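Local coordinates for protein pyruvate synthase subunit porC (Thermotoga maritima MSB8, PDB 2RAA) that serves as the gamma subunit of the heterotetrameric pyruvate synthase, which converts pyruvate and CoA to acetyl-CoA and carbon dioxide while reducing ferredoxin, at residues 21-26 / 86-91. Numbering follows the deposited sequence.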
ATOM      1  N   GLU A  21       8.731  -8.316  -3.118  1.00 52.28           N
ATOM      2  CA  GLU A  21       8.551  -7.143  -3.911  1.00 54.28           C
ATOM      3  C   GLU A  21       7.120  -6.628  -4.023  1.00 52.13           C
ATOM      4  O   GLU A  21       6.221  -7.388  -4.284  1.00 54.04           O
ATOM      5  CB  GLU A  21       9.069  -7.467  -5.288  1.00 55.60           C
ATOM      6  CG  GLU A  21       9.156  -6.248  -6.155  1.00 66.17           C
ATOM      7  CD  GLU A  21       9.602  -6.578  -7.547  1.00 83.50           C
ATOM      8  OE1 GLU A  21      10.556  -7.398  -7.692  1.00 86.79           O
ATOM      9  OE2 GLU A  21       8.970  -6.013  -8.476  1.00 92.05           O
ATOM     10  N   ILE A  22       6.961  -5.307  -3.923  1.00 49.63           N
ATOM     11  CA  ILE A  22       5.681  -4.644  -3.921  1.00 45.92           C
ATOM     12  C   ILE A  22       5.675  -3.473  -4.909  1.00 47.06           C
ATOM     13  O   ILE A  22       6.593  -2.685  -4.923  1.00 46.53           O
ATOM     14  CB  ILE A  22       5.431  -4.047  -2.542  1.00 46.80           C
ATOM     15  CG1 ILE A  22       5.464  -5.169  -1.469  1.00 47.73           C
ATOM     16  CG2 ILE A  22       4.096  -3.296  -2.548  1.00 39.64           C
ATOM     17  CD1 ILE A  22       5.909  -4.702  -0.109  1.00 52.07           C
ATOM     18  N   ARG A  23       4.648  -3.353  -5.736  1.00 46.87           N
ATOM     19  CA  ARG A  23       4.595  -2.266  -6.711  1.00 49.06           C
ATOM     20  C   ARG A  23       3.326  -1.487  -6.463  1.00 46.98           C
ATOM     21  O   ARG A  23       2.262  -2.057  -6.398  1.00 46.24           O
ATOM     22  CB  ARG A  23       4.594  -2.791  -8.136  1.00 51.29           C
ATOM     23  CG  ARG A  23       4.581  -1.683  -9.201  1.00 50.66           C
ATOM     24  CD  ARG A  23       4.696  -2.313 -10.583  1.00 56.70           C
ATOM     25  NE  ARG A  23       3.474  -2.998 -10.955  1.00 51.66           N
ATOM     26  CZ  ARG A  23       3.384  -3.944 -11.877  1.00 51.55           C
ATOM     27  NH1 ARG A  23       4.455  -4.394 -12.528  1.00 58.25           N
ATOM     28  NH2 ARG A  23       2.203  -4.465 -12.121  1.00 56.58           N
ATOM     29  N   TRP A  24       3.462  -0.186  -6.316  1.00 45.77           N
ATOM     30  CA  TRP A  24       2.341   0.660  -5.939  1.00 46.22           C
ATOM     31  C   TRP A  24       1.916   1.435  -7.120  1.00 48.24           C
ATOM     32  O   TRP A  24       2.785   1.878  -7.876  1.00 49.23           O
ATOM     33  CB  TRP A  24       2.771   1.737  -4.938  1.00 45.54           C
ATOM     34  CG  TRP A  24       3.288   1.242  -3.688  1.00 46.30           C
ATOM     35  CD1 TRP A  24       4.479   0.647  -3.502  1.00 47.24           C
ATOM     36  CD2 TRP A  24       2.676   1.360  -2.389  1.00 44.83           C
ATOM     37  NE1 TRP A  24       4.658   0.362  -2.175  1.00 40.03           N
ATOM     38  CE2 TRP A  24       3.548   0.751  -1.473  1.00 48.29           C
ATOM     39  CE3 TRP A  24       1.461   1.878  -1.928  1.00 44.72           C
ATOM     40  CZ2 TRP A  24       3.256   0.650  -0.110  1.00 42.98           C
ATOM     41  CZ3 TRP A  24       1.158   1.788  -0.576  1.00 52.22           C
ATOM     42  CH2 TRP A  24       2.044   1.173   0.320  1.00 47.63           C
ATOM     43  N   HIS A  25       0.608   1.698  -7.219  1.00 47.98           N
ATOM     44  CA  HIS A  25       0.060   2.551  -8.272  1.00 47.87           C
ATOM     45  C   HIS A  25      -0.856   3.576  -7.633  1.00 49.79           C
ATOM     46  O   HIS A  25      -1.781   3.237  -6.918  1.00 48.36           O
ATOM     47  CB  HIS A  25      -0.706   1.743  -9.289  1.00 46.35           C
ATOM     48  CG  HIS A  25       0.137   0.736  -9.991  1.00 48.80           C
ATOM     49  ND1 HIS A  25       0.669   0.956 -11.244  1.00 46.77           N
ATOM     50  CD2 HIS A  25       0.568  -0.488  -9.602  1.00 50.72           C
ATOM     51  CE1 HIS A  25       1.380  -0.100 -11.602  1.00 54.79           C
ATOM     52  NE2 HIS A  25       1.341  -0.987 -10.622  1.00 53.27           N
ATOM     53  N   GLY A  26      -0.555   4.834  -7.888  1.00 50.76           N
ATOM     54  CA  GLY A  26      -1.322   5.937  -7.389  1.00 53.56           C
ATOM     55  C   GLY A  26      -1.048   7.089  -8.328  1.00 54.14           C
ATOM     56  O   GLY A  26      -0.306   6.937  -9.296  1.00 53.98           O
ATOM     57  N   ASP A  86       5.351  -9.305  -6.048  1.00 49.65           N
ATOM     58  CA  ASP A  86       4.621 -10.242  -5.209  1.00 48.00           C
ATOM     59  C   ASP A  86       3.273  -9.653  -4.826  1.00 47.87           C
ATOM     60  O   ASP A  86       2.333 -10.408  -4.546  1.00 46.52           O
ATOM     61  CB  ASP A  86       5.432 -10.543  -3.951  1.00 49.73           C
ATOM     62  CG  ASP A  86       6.741 -11.296  -4.265  1.00 53.53           C
ATOM     63  OD1 ASP A  86       6.662 -12.423  -4.793  1.00 64.65           O
ATOM     64  OD2 ASP A  86       7.842 -10.770  -3.970  1.00 51.97           O
ATOM     65  N   VAL A  87       3.178  -8.316  -4.851  1.00 40.62           N
ATOM     66  CA  VAL A  87       1.953  -7.614  -4.478  1.00 43.71           C
ATOM     67  C   VAL A  87       1.858  -6.351  -5.266  1.00 42.37           C
ATOM     68  O   VAL A  87       2.848  -5.673  -5.438  1.00 42.37           O
ATOM     69  CB  VAL A  87       1.949  -7.177  -2.966  1.00 43.64           C
ATOM     70  CG1 VAL A  87       0.674  -6.424  -2.593  1.00 40.22           C
ATOM     71  CG2 VAL A  87       2.108  -8.418  -2.041  1.00 44.72           C
ATOM     72  N   VAL A  88       0.661  -6.047  -5.748  1.00 48.53           N
ATOM     73  CA  VAL A  88       0.371  -4.805  -6.472  1.00 46.96           C
ATOM     74  C   VAL A  88      -0.647  -4.098  -5.625  1.00 48.82           C
ATOM     75  O   VAL A  88      -1.618  -4.708  -5.198  1.00 49.85           O
ATOM     76  CB  VAL A  88      -0.162  -5.066  -7.931  1.00 47.15           C
ATOM     77  CG1 VAL A  88      -0.689  -3.804  -8.557  1.00 39.93           C
ATOM     78  CG2 VAL A  88       0.965  -5.661  -8.821  1.00 43.48           C
ATOM     79  N   VAL A  89      -0.401  -2.809  -5.382  1.00 50.02           N
ATOM     80  CA  VAL A  89      -1.194  -1.990  -4.482  1.00 47.54           C
ATOM     81  C   VAL A  89      -1.704  -0.826  -5.295  1.00 46.35           C
ATOM     82  O   VAL A  89      -0.927  -0.096  -5.878  1.00 45.87           O
ATOM     83  CB  VAL A  89      -0.345  -1.439  -3.313  1.00 49.85           C
ATOM     84  CG1 VAL A  89      -1.167  -0.567  -2.412  1.00 41.42           C
ATOM     85  CG2 VAL A  89       0.289  -2.564  -2.525  1.00 43.36           C
ATOM     86  N   VAL A  90      -3.017  -0.674  -5.376  1.00 48.22           N
ATOM     87  CA  VAL A  90      -3.610   0.367  -6.202  1.00 48.25           C
ATOM     88  C   VAL A  90      -4.397   1.270  -5.269  1.00 48.35           C
ATOM     89  O   VAL A  90      -5.446   0.913  -4.787  1.00 47.76           O
ATOM     90  CB  VAL A  90      -4.484  -0.250  -7.334  1.00 47.23           C
ATOM     91  CG1 VAL A  90      -5.227   0.820  -8.102  1.00 46.95           C
ATOM     92  CG2 VAL A  90      -3.600  -1.075  -8.281  1.00 47.63           C
ATOM     93  N   ILE A  91      -3.873   2.452  -5.010  1.00 51.48           N
ATOM     94  CA  ILE A  91      -4.477   3.318  -4.034  1.00 51.22           C
ATOM     95  C   ILE A  91      -5.521   4.236  -4.643  1.00 51.65           C
ATOM     96  O   ILE A  91      -6.137   5.034  -3.906  1.00 49.24           O
ATOM     97  CB  ILE A  91      -3.408   4.131  -3.216  1.00 52.98           C
ATOM     98  CG1 ILE A  91      -2.725   5.208  -4.046  1.00 55.38           C
ATOM     99  CG2 ILE A  91      -2.369   3.192  -2.604  1.00 50.42           C
ATOM    100  CD1 ILE A  91      -1.845   6.086  -3.213  1.00 49.09           C
TER
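Trp24 lies alongside Val89, the CE3 corner of its indole 3.6 Å from Val89 CG1, while Val89 CB sits over one ring face near the rim. The two residues pair across neighbouring parallel strands in the middle of a mixed beta-sheet, in an alpha/beta fold with helices packed on the sheet. Ile22 extends this face: its CG2 meets Val89 CG2 at 3.9 Å, so the valine spreads one methyl to each large neighbour. Ile91 CG2 approaches the indole edge near its plane. Helices 32-45 and 150-161 cover this side, and Asn69 of the adjoining antiparallel strand accepts the Trp24 NE1 hydrogen bond.

On the opposite face, Val88 has its two methyls shared between Arg23 and His25. Val88 CG1, anti to the backbone N (chi1 169°), reaches His25 CD2 at 3.7 Å, and Val88 CG2 lies obliquely beside the guanidinium at Arg23 NH2. The arginine chain bends at chi3 (72°), which turns NE back to His25 NE2 for a hydrogen bond close to the imidazole plane. Carbonyls of Val82, Ile100 and Glu102 take up its NH1 and NH2, which fixes the buried guanidinium further.

Between the strands, backbone hydrogen bonds alternate in parallel fashion from Val87 N to Ile91 N; His25 N gives the shortest of these, 2.7 Å to Val89 O. At the other end Glu21 O accepts from both Asp86 N and Val87 N, and Asp86 returns the link through its carboxylate: Asp86 OD2 receives Glu21 N at 2.7 Å on its anti lone pair.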